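Local coordinates for takeout-like protein 1 (Epiphyas postvittana, PDB 3E8T), which probably acts as a carrier of hydrophobic ligands in insects, and holds a ubiquinone-8 molecule within its fold, at residues F87-T92 against K119-H124; S128-K133 against I142-T147; V138-F143 against K211-E216. One frame throughout, in Å; residues are numbered along the deposited sequence. Where two conformers were deposited one is given.

Contact 1: residues F87-T92 against K119-H124; sequences FHLDAT and KNIHIH. With UQ8 (Ubiquinone-8), chain B.
The carbonyl oxygen of F87 is met by two groups of the neighbouring strand: the amide of I123, with I123 N 2.8 Å from F87 O and the bond almost straight at 173°, and the weaker CA-H of H122. I123 O accepts F87 N in return, and L89 and I121 repeat this antiparallel hydrogen-bonded pairing. Between them, H88 and H122 form a non-hydrogen-bonded pair on the face turned from the ligand. H88 CB sits over the middle of the H122 ring, 3.4 Å from its centroid, while the two imidazoles are nearly parallel, at 12°, but slid so far apart that they barely overlap. H88 ND1 is hydrogen-bonded to D72 OD2. Histidines suit this partly exposed face, where ring and polar nitrogen can both be used.

The pairing belongs to the strongly curved antiparallel sheet of the juvenile hormone binding protein family, whose inner surface lines the ligand pocket. There the residues are apolar. I123 CB lies over one face of the F87 ring, 3.8 Å from its centroid, in a CH-pi contact, and I123 CG2 touches F87 CZ. F87 CZ lies 3.5 Å from C17 of the ubiquinone tail. L89 CD2 rests 3.7 Å from I121 CG2. With CG1 of I121 placed opposite the backbone N (chi1 -175°), its extended branch carries CD1 to 3.2 Å from ligand C30. Beyond this apolar patch the chain turns a corner at K119 and N120; N120 takes a left-handed backbone conformation, which asparagine tolerates well, and its N donates to D90 OD1 at 2.9 Å.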
loop_
_atom_site.group_PDB
_atom_site.type_symbol
_atom_site.label_atom_id
_atom_site.label_comp_id
_atom_site.label_asym_id
_atom_site.label_seq_id
_atom_site.Cartn_x
_atom_site.Cartn_y
_atom_site.Cartn_z
ATOM N N PHE A 87 -5.673 -3.902 8.366
ATOM C CA PHE A 87 -4.489 -3.432 9.070
ATOM C C PHE A 87 -4.405 -1.920 9.038
ATOM O O PHE A 87 -5.149 -1.272 8.300
ATOM C CB PHE A 87 -3.198 -4.071 8.490
ATOM C CG PHE A 87 -2.915 -3.775 7.042
ATOM C CD1 PHE A 87 -1.974 -2.826 6.702
ATOM C CD2 PHE A 87 -3.561 -4.491 6.031
ATOM C CE1 PHE A 87 -1.644 -2.572 5.379
ATOM C CE2 PHE A 87 -3.249 -4.226 4.693
ATOM C CZ PHE A 87 -2.298 -3.245 4.407
ATOM N N HIS A 88 -3.490 -1.369 9.808
ATOM C CA HIS A 88 -3.280 0.060 9.802
ATOM C C HIS A 88 -1.841 0.405 10.070
ATOM O O HIS A 88 -1.064 -0.425 10.549
ATOM C CB HIS A 88 -4.222 0.757 10.800
ATOM C CG HIS A 88 -3.928 0.437 12.233
ATOM N ND1 HIS A 88 -4.449 -0.660 12.893
ATOM C CD2 HIS A 88 -3.137 1.070 13.129
ATOM C CE1 HIS A 88 -4.004 -0.673 14.146
ATOM N NE2 HIS A 88 -3.204 0.361 14.316
ATOM N N LEU A 89 -1.465 1.638 9.693
ATOM C CA LEU A 89 -0.091 2.093 9.861
ATOM C C LEU A 89 0.007 3.595 9.679
ATOM O O LEU A 89 -0.950 4.226 9.219
ATOM C CB LEU A 89 0.819 1.409 8.829
ATOM C CG LEU A 89 0.614 1.814 7.351
ATOM C CD1 LEU A 89 1.862 1.414 6.584
ATOM C CD2 LEU A 89 -0.604 1.184 6.741
ATOM N N ASP A 90 1.117 4.148 10.125
ATOM C CA ASP A 90 1.589 5.433 9.666
ATOM C C ASP A 90 2.508 5.217 8.506
ATOM O O ASP A 90 3.287 4.276 8.515
ATOM C CB ASP A 90 2.333 6.203 10.771
ATOM C CG ASP A 90 1.473 6.510 11.992
ATOM O OD1 ASP A 90 0.239 6.454 11.911
ATOM O OD2 ASP A 90 2.100 6.825 13.047
ATOM N N ALA A 91 2.427 6.067 7.485
ATOM C CA ALA A 91 3.265 5.878 6.314
ATOM C C ALA A 91 3.698 7.197 5.758
ATOM O O ALA A 91 3.111 8.237 6.052
ATOM C CB ALA A 91 2.469 5.159 5.271
ATOM N N THR A 92 4.733 7.136 4.946
ATOM C CA THR A 92 5.176 8.306 4.216
ATOM C C THR A 92 5.334 7.918 2.752
ATOM O O THR A 92 5.803 6.833 2.440
ATOM C CB THR A 92 6.505 8.938 4.780
ATOM O OG1 THR A 92 6.310 9.506 6.086
ATOM C CG2 THR A 92 6.951 10.088 3.947
ATOM N N LYS A 119 -1.191 9.515 8.780
ATOM C CA LYS A 119 -1.295 9.043 10.148
ATOM C C LYS A 119 -2.546 8.215 10.290
ATOM O O LYS A 119 -3.644 8.667 10.010
ATOM C CB LYS A 119 -1.323 10.214 11.111
ATOM C CG LYS A 119 -1.277 9.786 12.563
ATOM C CD LYS A 119 -1.228 10.928 13.539
ATOM C CE LYS A 119 -1.044 10.349 14.987
ATOM N NZ LYS A 119 -1.233 11.295 16.147
ATOM N N ASN A 120 -2.355 6.984 10.746
ATOM C CA ASN A 120 -3.419 6.053 11.030
ATOM C C ASN A 120 -4.245 5.786 9.788
ATOM O O ASN A 120 -5.475 5.919 9.783
ATOM C CB ASN A 120 -4.276 6.548 12.200
ATOM C CG ASN A 120 -5.094 5.460 12.841
ATOM O OD1 ASN A 120 -4.792 4.288 12.714
ATOM N ND2 ASN A 120 -6.138 5.877 13.530
ATOM N N ILE A 121 -3.566 5.319 8.749
ATOM C CA ILE A 121 -4.263 4.853 7.582
ATOM C C ILE A 121 -4.689 3.401 7.794
ATOM O O ILE A 121 -3.845 2.569 8.107
ATOM C CB ILE A 121 -3.502 5.137 6.243
ATOM C CG1 ILE A 121 -4.373 4.713 5.060
ATOM C CG2 ILE A 121 -2.158 4.475 6.247
ATOM C CD1 ILE A 121 -3.789 5.162 3.698
ATOM N N HIS A 122 -5.971 3.127 7.603
ATOM C CA HIS A 122 -6.533 1.801 7.671
ATOM C C HIS A 122 -6.778 1.268 6.293
ATOM O O HIS A 122 -7.230 1.991 5.403
ATOM C CB HIS A 122 -7.822 1.829 8.473
ATOM C CG HIS A 122 -7.585 2.003 9.947
ATOM N ND1 HIS A 122 -7.893 1.032 10.879
ATOM C CD2 HIS A 122 -6.949 2.975 10.638
ATOM C CE1 HIS A 122 -7.499 1.428 12.074
ATOM N NE2 HIS A 122 -6.956 2.612 11.965
ATOM N N ILE A 123 -6.379 0.012 6.095
ATOM C CA ILE A 123 -6.449 -0.662 4.834
ATOM C C ILE A 123 -7.273 -1.941 4.984
ATOM O O ILE A 123 -7.108 -2.677 5.930
ATOM C CB ILE A 123 -5.061 -1.047 4.284
ATOM C CG1 ILE A 123 -4.166 0.176 4.198
ATOM C CG2 ILE A 123 -5.146 -1.746 2.955
ATOM C CD1 ILE A 123 -4.561 1.168 3.238
ATOM N N HIS A 124 -8.187 -2.172 4.062
ATOM C CA HIS A 124 -8.987 -3.404 3.966
ATOM C C HIS A 124 -8.649 -4.089 2.645
ATOM O O HIS A 124 -8.941 -3.573 1.567
ATOM C CB HIS A 124 -10.493 -3.097 4.064
ATOM C CG HIS A 124 -11.386 -4.295 3.995
ATOM N ND1 HIS A 124 -11.556 -5.151 5.058
ATOM C CD2 HIS A 124 -12.171 -4.779 2.992
ATOM C CE1 HIS A 124 -12.396 -6.115 4.713
ATOM N NE2 HIS A 124 -12.802 -5.903 3.477
HETATM C C45 UQ8 B . 0.340 17.259 -5.491
HETATM C C44 UQ8 B . -1.117 17.343 -5.029
HETATM C C46 UQ8 B . -1.501 18.793 -4.891
HETATM C C43 UQ8 B . -1.375 16.603 -3.730
HETATM C C42 UQ8 B . -0.723 15.212 -3.737
HETATM C C41 UQ8 B . -1.472 14.309 -4.709
HETATM C C39 UQ8 B . -1.686 12.943 -4.093
HETATM C C40 UQ8 B . -1.191 11.672 -4.780
HETATM C C38 UQ8 B . -2.400 12.832 -2.931
HETATM C C37 UQ8 B . -2.654 11.637 -2.272
HETATM C C36 UQ8 B . -3.190 12.036 -0.897
HETATM C C34 UQ8 B . -3.358 10.856 0.043
HETATM C C35 UQ8 B . -3.648 11.184 1.359
HETATM C C33 UQ8 B . -3.150 9.550 -0.393
HETATM C C32 UQ8 B . -3.296 8.364 0.320
HETATM C C31 UQ8 B . -2.368 7.301 -0.325
HETATM C C29 UQ8 B . -2.552 5.906 0.256
HETATM C C30 UQ8 B . -3.986 5.343 0.513
HETATM C C28 UQ8 B . -1.437 5.134 0.563
HETATM C C27 UQ8 B . -1.470 3.852 1.099
HETATM C C26 UQ8 B . -0.262 3.017 0.650
HETATM C C24 UQ8 B . -0.187 1.703 1.436
HETATM C C25 UQ8 B . 0.159 1.706 2.934
HETATM C C23 UQ8 B . -0.441 0.513 0.790
HETATM C C22 UQ8 B . -0.411 -0.772 1.341
HETATM C C21 UQ8 B . -0.911 -1.810 0.337
HETATM C C19 UQ8 B . -1.251 -3.178 0.930
HETATM C C20 UQ8 B . -1.908 -4.110 -0.088
HETATM C C18 UQ8 B . -0.072 -3.835 1.660
HETATM C C17 UQ8 B . -0.430 -5.246 2.150
HETATM C C16 UQ8 B . 0.501 -5.747 3.267
HETATM C C14 UQ8 B . 0.322 -7.254 3.417
HETATM C C15 UQ8 B . -1.092 -7.853 3.297
HETATM C C13 UQ8 B . 1.411 -8.096 3.628
HETATM C C12 UQ8 B . 1.286 -9.478 3.749
HETATM C C11 UQ8 B . 2.391 -10.126 4.609
HETATM C C9 UQ8 B . 1.920 -11.459 5.220
HETATM C C10 UQ8 B . 0.687 -12.032 4.501
HETATM C C8 UQ8 B . 3.082 -12.447 5.199
HETATM C C7 UQ8 B . 2.878 -13.589 4.198
HETATM C C6 UQ8 B . 2.009 -14.742 4.754
HETATM C C1 UQ8 B . 1.012 -15.300 3.943
HETATM C C1M UQ8 B . 0.838 -14.785 2.659
HETATM C C2 UQ8 B . 0.194 -16.343 4.394
HETATM O O2 UQ8 B . -0.681 -16.837 3.677
HETATM C C3 UQ8 B . 0.368 -16.855 5.670
HETATM O O3 UQ8 B . -0.429 -17.872 6.106
HETATM C C3M UQ8 B . 0.110 -19.128 5.693
HETATM C C4 UQ8 B . 1.344 -16.320 6.502
HETATM O O4 UQ8 B . 1.500 -16.838 7.756
HETATM C C4M UQ8 B . 0.251 -16.833 8.465
HETATM C C5 UQ8 B . 2.156 -15.271 6.048
HETATM O O5 UQ8 B . 3.021 -14.823 6.805
#

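Contact 2: residues S128-K133 against I142-T147; sequences SYEMEK and IFKKYT
Y129 and F143 put their rings on the same face of this strand pair, and they meet through aliphatic carbon: Y129 CB approaches the F143 ring obliquely, 4.1 Å from F143 CD1. At the edge of the Y129 ring, in its plane, lies M131 CG, and W76 meets the same ring from another strand. The F143 ring packs against I205 and L209 of helix 182-211. Large aromatic side chains fit here because this is the buried side.

The other face is mostly polar, with I142 as its apolar member. E130 and I142 form a regular antiparallel hydrogen-bonded pair, with E130 O 2.8 Å from I142 N. At S128 the pattern changes into a beta bulge of the classic kind, where K144 and K145 together stand opposite one residue: S128 O accepts K144 N at 2.8 Å, S128 N donates to K145 O at 2.9 Å, and the psi of K144, -63°, makes the extra bend. The side chain of S128 joins in. Its hydroxyl lies between the backbone N and the carbonyl carbon (chi1 56°), leaning toward K145, and S128 OG accepts K145 N in a longer, bent bond of 3.2 Å.

K144 stretches across E130, its CE 3.8 Å from E130 CB, and meets E132 coming from the opposite direction. K144 NZ lies 2.7 Å from E132 OE2, on the syn side and 21° out of the carboxylate plane, in a salt bridge. E132 OE1 rests 3.3 Å from I142 CG1. With an alanine in place of E132, K144 would probably be left without its mate and free to swing, and I142 would lose this cover. Strands 113-133 and 139-153, consecutive in the chain and paired antiparallel, make a beta hairpin packed against helix 182-211.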
loop_
_atom_site.group_PDB
_atom_site.type_symbol
_atom_site.label_atom_id
_atom_site.label_comp_id
_atom_site.label_asym_id
_atom_site.label_seq_id
_atom_site.Cartn_x
_atom_site.Cartn_y
_atom_site.Cartn_z
ATOM N N SER A 128 -8.673 -13.196 -3.439
ATOM C CA SER A 128 -9.173 -14.500 -3.828
ATOM C C SER A 128 -8.031 -15.418 -4.184
ATOM O O SER A 128 -7.014 -14.973 -4.719
ATOM C CB SER A 128 -10.124 -14.361 -4.970
ATOM O OG SER A 128 -9.508 -13.698 -6.013
ATOM N N TYR A 129 -8.179 -16.698 -3.858
ATOM C CA TYR A 129 -7.095 -17.652 -4.092
ATOM C C TYR A 129 -7.686 -18.983 -4.515
ATOM O O TYR A 129 -8.879 -19.253 -4.359
ATOM C CB TYR A 129 -6.236 -17.849 -2.816
ATOM C CG TYR A 129 -6.923 -18.613 -1.764
ATOM C CD1 TYR A 129 -6.843 -20.002 -1.755
ATOM C CD2 TYR A 129 -7.720 -17.994 -0.785
ATOM C CE1 TYR A 129 -7.493 -20.735 -0.804
ATOM C CE2 TYR A 129 -8.388 -18.750 0.178
ATOM C CZ TYR A 129 -8.277 -20.142 0.142
ATOM O OH TYR A 129 -8.934 -20.884 1.074
ATOM N N GLU A 130 -6.796 -19.831 -4.995
ATOM C CA GLU A 130 -7.111 -21.221 -5.240
ATOM C C GLU A 130 -5.985 -22.051 -4.651
ATOM O O GLU A 130 -4.825 -21.652 -4.744
ATOM C CB GLU A 130 -7.174 -21.453 -6.743
ATOM C CG GLU A 130 -8.433 -20.901 -7.417
ATOM C CD GLU A 130 -9.672 -21.697 -7.078
ATOM O OE1 GLU A 130 -9.647 -22.930 -7.279
ATOM O OE2 GLU A 130 -10.657 -21.089 -6.600
ATOM N N MET A 131 -6.332 -23.187 -4.062
ATOM C CA MET A 131 -5.353 -24.166 -3.635
ATOM C C MET A 131 -5.088 -25.036 -4.842
ATOM O O MET A 131 -6.024 -25.627 -5.411
ATOM C CB MET A 131 -5.895 -25.037 -2.500
ATOM C CG MET A 131 -6.141 -24.383 -1.165
ATOM S SD MET A 131 -4.682 -23.674 -0.484
ATOM C CE MET A 131 -3.454 -24.850 -0.948
ATOM N N GLU A 132 -3.829 -25.073 -5.256
ATOM C CA GLU A 132 -3.447 -25.788 -6.476
ATOM C C GLU A 132 -2.286 -26.706 -6.226
ATOM O O GLU A 132 -1.323 -26.326 -5.563
ATOM C CB GLU A 132 -3.033 -24.788 -7.573
ATOM C CG GLU A 132 -4.145 -23.808 -7.947
ATOM C CD GLU A 132 -3.780 -22.804 -9.038
ATOM O OE1 GLU A 132 -2.599 -22.701 -9.471
ATOM O OE2 GLU A 132 -4.687 -22.062 -9.459
ATOM N N LYS A 133 -2.328 -27.875 -6.854
ATOM C CA LYS A 133 -1.208 -28.806 -6.796
ATOM C C LYS A 133 -0.316 -28.567 -7.990
ATOM O O LYS A 133 -0.821 -28.499 -9.112
ATOM C CB LYS A 133 -1.772 -30.216 -6.831
ATOM C CG LYS A 133 -0.847 -31.281 -6.376
ATOM C CD LYS A 133 -1.555 -32.606 -6.305
ATOM C CE LYS A 133 -2.571 -32.702 -5.193
ATOM N NZ LYS A 133 -2.072 -32.583 -3.804
ATOM N N ILE A 142 -2.488 -20.115 -4.272
ATOM C CA ILE A 142 -2.255 -19.317 -5.442
ATOM C C ILE A 142 -3.217 -18.119 -5.435
ATOM O O ILE A 142 -4.380 -18.274 -5.629
ATOM C CB ILE A 142 -2.358 -20.140 -6.743
ATOM C CG1 ILE A 142 -1.429 -21.352 -6.689
ATOM C CG2 ILE A 142 -2.053 -19.245 -7.971
ATOM C CD1 ILE A 142 0.056 -20.996 -6.555
ATOM N N PHE A 143 -2.668 -16.958 -5.175
ATOM C CA PHE A 143 -3.454 -15.737 -5.208
ATOM C C PHE A 143 -3.899 -15.394 -6.615
ATOM O O PHE A 143 -3.124 -15.520 -7.561
ATOM C CB PHE A 143 -2.628 -14.569 -4.687
ATOM C CG PHE A 143 -2.531 -14.466 -3.199
ATOM C CD1 PHE A 143 -3.015 -15.426 -2.356
ATOM C CD2 PHE A 143 -1.982 -13.287 -2.645
ATOM C CE1 PHE A 143 -2.950 -15.263 -0.963
ATOM C CE2 PHE A 143 -1.913 -13.121 -1.282
ATOM C CZ PHE A 143 -2.377 -14.101 -0.446
ATOM N N LYS A 144 -5.137 -14.915 -6.761
ATOM C CA LYS A 144 -5.731 -14.659 -8.058
ATOM C C LYS A 144 -6.017 -13.168 -8.241
ATOM O O LYS A 144 -5.475 -12.530 -9.190
ATOM C CB LYS A 144 -7.006 -15.477 -8.225
ATOM C CG LYS A 144 -6.769 -16.978 -8.200
ATOM C CD LYS A 144 -5.844 -17.481 -9.296
ATOM C CE LYS A 144 -5.685 -18.994 -9.233
ATOM N NZ LYS A 144 -4.846 -19.513 -10.399
ATOM N N LYS A 145 -6.875 -12.599 -7.437
ATOM C CA LYS A 145 -7.267 -11.195 -7.584
ATOM C C LYS A 145 -7.298 -10.576 -6.205
ATOM O O LYS A 145 -7.319 -11.290 -5.189
ATOM C CB LYS A 145 -8.678 -11.083 -8.227
ATOM C CG LYS A 145 -8.729 -11.608 -9.602
ATOM C CD LYS A 145 -10.063 -11.463 -10.340
ATOM C CE LYS A 145 -10.536 -10.041 -10.498
ATOM N NZ LYS A 145 -11.836 -10.042 -11.288
ATOM N N TYR A 146 -7.309 -9.260 -6.159
ATOM C CA TYR A 146 -7.469 -8.556 -4.929
ATOM C C TYR A 146 -8.252 -7.290 -5.121
ATOM O O TYR A 146 -8.359 -6.724 -6.247
ATOM C CB TYR A 146 -6.095 -8.229 -4.293
ATOM C CG TYR A 146 -5.331 -7.200 -5.071
ATOM C CD1 TYR A 146 -5.394 -5.853 -4.749
ATOM C CD2 TYR A 146 -4.574 -7.582 -6.186
ATOM C CE1 TYR A 146 -4.722 -4.913 -5.502
ATOM C CE2 TYR A 146 -3.887 -6.640 -6.932
ATOM C CZ TYR A 146 -3.969 -5.321 -6.575
ATOM O OH TYR A 146 -3.270 -4.407 -7.345
ATOM N N THR A 147 -8.775 -6.797 -4.002
ATOM C CA THR A 147 -9.294 -5.436 -3.884
ATOM C C THR A 147 -8.741 -4.784 -2.637
ATOM O O THR A 147 -8.479 -5.478 -1.663
ATOM C CB THR A 147 -10.812 -5.391 -3.780
ATOM O OG1 THR A 147 -11.240 -6.045 -2.609
ATOM C CG2 THR A 147 -11.485 -6.050 -4.981
#

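Contact 3: residues V138-F143 against K211-E216; sequences VDHVIF and KVPIAE
In I214 the CG1 branch stands opposite the backbone N (chi1 -172°) and chi2 then turns CD1 back, which brings it against V141; in H140 the ring is swung opposite the carbonyl carbon (chi1 -65°), and its CD2 edge comes to face the backbone of V212. These two side chains help to set the short, weakly bonded C-terminal helix 214-217, and the loop that leads to it from the long helix 182-211, against the start of strand 139-153 in the family's curved sheet. The strand and the loop run at about a right angle to each other.

I214 and V141 meet tightly, with V141 CG2 3.5 Å from I214 CD1. Branched apolar residues suit a place that also faces M131 and the ligand: I214 CD1 approaches C3M, a methoxy carbon of the quinone ring. Next to them P213 presses CB onto V138 CG1 at 3.7 Å. A proline is apt at the entry to a helix, since no amide hydrogen is asked of it, and P213 O accepts E216 N as the turn begins.

One direct hydrogen bond links the two backbones: I214 N donates to D139 O over 3.1 Å, nearly straight at 169°. D139 O also accepts a water, and that water takes the amide of A215, so one strand carbonyl serves two successive amides, I214 directly and A215 through the water. H140 NE2 lies 2.8 Å from a second water, which donates to K211 O, while H140 CD2 lies 3.2 Å from V212 O near the ring plane. V212 O accepts a third water at 2.8 Å, and this water accepts V141 N.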
loop_
_atom_site.group_PDB
_atom_site.type_symbol
_atom_site.label_atom_id
_atom_site.label_comp_id
_atom_site.label_asym_id
_atom_site.label_seq_id
_atom_site.Cartn_x
_atom_site.Cartn_y
_atom_site.Cartn_z
ATOM N N VAL A 138 2.762 -30.901 -5.116
ATOM C CA VAL A 138 2.828 -30.048 -3.916
ATOM C C VAL A 138 1.781 -28.949 -3.970
ATOM O O VAL A 138 1.674 -28.233 -4.943
ATOM C CB VAL A 138 4.216 -29.425 -3.784
ATOM C CG1 VAL A 138 4.298 -28.574 -2.520
ATOM C CG2 VAL A 138 5.304 -30.556 -3.761
ATOM N N ASP A 139 1.010 -28.829 -2.905
ATOM C CA ASP A 139 -0.059 -27.853 -2.790
ATOM C C ASP A 139 0.472 -26.493 -2.371
ATOM O O ASP A 139 1.273 -26.353 -1.451
ATOM C CB ASP A 139 -1.092 -28.336 -1.778
ATOM C CG ASP A 139 -1.915 -29.537 -2.290
ATOM O OD1 ASP A 139 -1.701 -30.004 -3.427
ATOM O OD2 ASP A 139 -2.795 -29.992 -1.542
ATOM N N HIS A 140 -0.009 -25.476 -3.048
ATOM C CA HIS A 140 0.302 -24.070 -2.763
ATOM C C HIS A 140 -0.967 -23.252 -2.762
ATOM O O HIS A 140 -1.885 -23.543 -3.534
ATOM C CB HIS A 140 1.182 -23.475 -3.851
ATOM C CG HIS A 140 2.535 -24.096 -3.935
ATOM N ND1 HIS A 140 2.859 -25.094 -4.826
ATOM C CD2 HIS A 140 3.665 -23.831 -3.240
ATOM C CE1 HIS A 140 4.122 -25.443 -4.644
ATOM N NE2 HIS A 140 4.642 -24.685 -3.702
ATOM N N VAL A 141 -0.974 -22.171 -1.988
ATOM C CA VAL A 141 -2.002 -21.141 -2.137
ATOM C C VAL A 141 -1.605 -20.222 -3.276
ATOM O O VAL A 141 -0.547 -19.605 -3.238
ATOM C CB VAL A 141 -2.132 -20.335 -0.866
ATOM C CG1 VAL A 141 -3.015 -19.076 -1.059
ATOM C CG2 VAL A 141 -2.696 -21.198 0.201
ATOM N N ILE A 142 -2.488 -20.115 -4.272
ATOM C CA ILE A 142 -2.255 -19.317 -5.442
ATOM C C ILE A 142 -3.217 -18.119 -5.435
ATOM O O ILE A 142 -4.380 -18.274 -5.629
ATOM C CB ILE A 142 -2.358 -20.140 -6.743
ATOM C CG1 ILE A 142 -1.429 -21.352 -6.689
ATOM C CG2 ILE A 142 -2.053 -19.245 -7.971
ATOM C CD1 ILE A 142 0.056 -20.996 -6.555
ATOM N N PHE A 143 -2.668 -16.958 -5.175
ATOM C CA PHE A 143 -3.454 -15.737 -5.208
ATOM C C PHE A 143 -3.899 -15.394 -6.615
ATOM O O PHE A 143 -3.124 -15.520 -7.561
ATOM C CB PHE A 143 -2.628 -14.569 -4.687
ATOM C CG PHE A 143 -2.531 -14.466 -3.199
ATOM C CD1 PHE A 143 -3.015 -15.426 -2.356
ATOM C CD2 PHE A 143 -1.982 -13.287 -2.645
ATOM C CE1 PHE A 143 -2.950 -15.263 -0.963
ATOM C CE2 PHE A 143 -1.913 -13.121 -1.282
ATOM C CZ PHE A 143 -2.377 -14.101 -0.446
ATOM N N LYS A 211 5.667 -20.407 -4.271
ATOM C CA LYS A 211 6.897 -21.183 -4.162
ATOM C C LYS A 211 7.126 -21.800 -2.798
ATOM O O LYS A 211 8.050 -22.617 -2.676
ATOM C CB LYS A 211 8.104 -20.337 -4.563
ATOM C CG LYS A 211 8.594 -19.338 -3.535
ATOM C CD LYS A 211 9.478 -18.204 -4.094
ATOM C CE LYS A 211 10.728 -18.735 -4.767
ATOM N NZ LYS A 211 11.650 -19.525 -3.838
ATOM N N VAL A 212 6.280 -21.517 -1.808
ATOM C CA VAL A 212 6.391 -22.078 -0.467
ATOM C C VAL A 212 5.194 -23.006 -0.258
ATOM O O VAL A 212 4.064 -22.573 -0.319
ATOM C CB VAL A 212 6.458 -21.007 0.618
ATOM C CG1 VAL A 212 6.592 -21.675 1.964
ATOM C CG2 VAL A 212 7.683 -20.092 0.372
ATOM N N PRO A 213 5.424 -24.320 -0.034
ATOM C CA PRO A 213 4.303 -25.230 0.153
ATOM C C PRO A 213 3.431 -24.754 1.296
ATOM O O PRO A 213 3.946 -24.326 2.326
ATOM C CB PRO A 213 4.982 -26.552 0.506
ATOM C CG PRO A 213 6.353 -26.439 -0.047
ATOM C CD PRO A 213 6.725 -25.002 0.040
ATOM N N ILE A 214 2.129 -24.819 1.124
ATOM C CA ILE A 214 1.222 -24.307 2.133
ATOM C C ILE A 214 1.402 -25.070 3.442
ATOM O O ILE A 214 1.256 -24.494 4.521
ATOM C CB ILE A 214 -0.238 -24.248 1.620
ATOM C CG1 ILE A 214 -1.156 -23.539 2.617
ATOM C CG2 ILE A 214 -0.774 -25.621 1.330
ATOM C CD1 ILE A 214 -0.743 -22.096 2.908
ATOM N N ALA A 215 1.776 -26.341 3.358
ATOM C CA ALA A 215 1.998 -27.142 4.550
ATOM C C ALA A 215 3.157 -26.635 5.402
ATOM O O ALA A 215 3.225 -26.968 6.591
ATOM C CB ALA A 215 2.249 -28.606 4.162
ATOM N N GLU A 216 4.079 -25.879 4.824
ATOM C CA GLU A 216 5.247 -25.355 5.557
ATOM C C GLU A 216 4.915 -24.135 6.388
ATOM O O GLU A 216 5.661 -23.795 7.325
ATOM C CB GLU A 216 6.398 -25.007 4.602
ATOM C CG GLU A 216 7.138 -26.236 4.042
ATOM C CD GLU A 216 8.392 -25.888 3.227
ATOM O OE1 GLU A 216 8.901 -24.743 3.317
ATOM O OE2 GLU A 216 8.879 -26.780 2.494
HETATM O O HOH W 1 1.778 -28.058 0.844
HETATM O O HOH W 2 7.299 -25.408 -3.419
HETATM O O HOH W 3 1.474 -21.663 -0.584
#

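How the contacts relate
Contacts 1 and 2 share the long strand 113-133, with their centres about 24 Å apart, so the same curved sheet meets ubiquinone-8 at widely separated places. Contact 1 touches the isoprenoid tail. In contact 2 the side chain of F143 comes within about 5 Å of the ligand, and in contact 3 that of I214 within about 4 Å, at the quinone end. Contacts 2 and 3 have centres about 11 Å apart, share I142 and F143, and join directly: K133 NZ forms a salt bridge with D139 OD1 at 2.6 Å, and M131 packs on V141. Contact 1 lies about 11 Å from contact 3 at the nearest atoms.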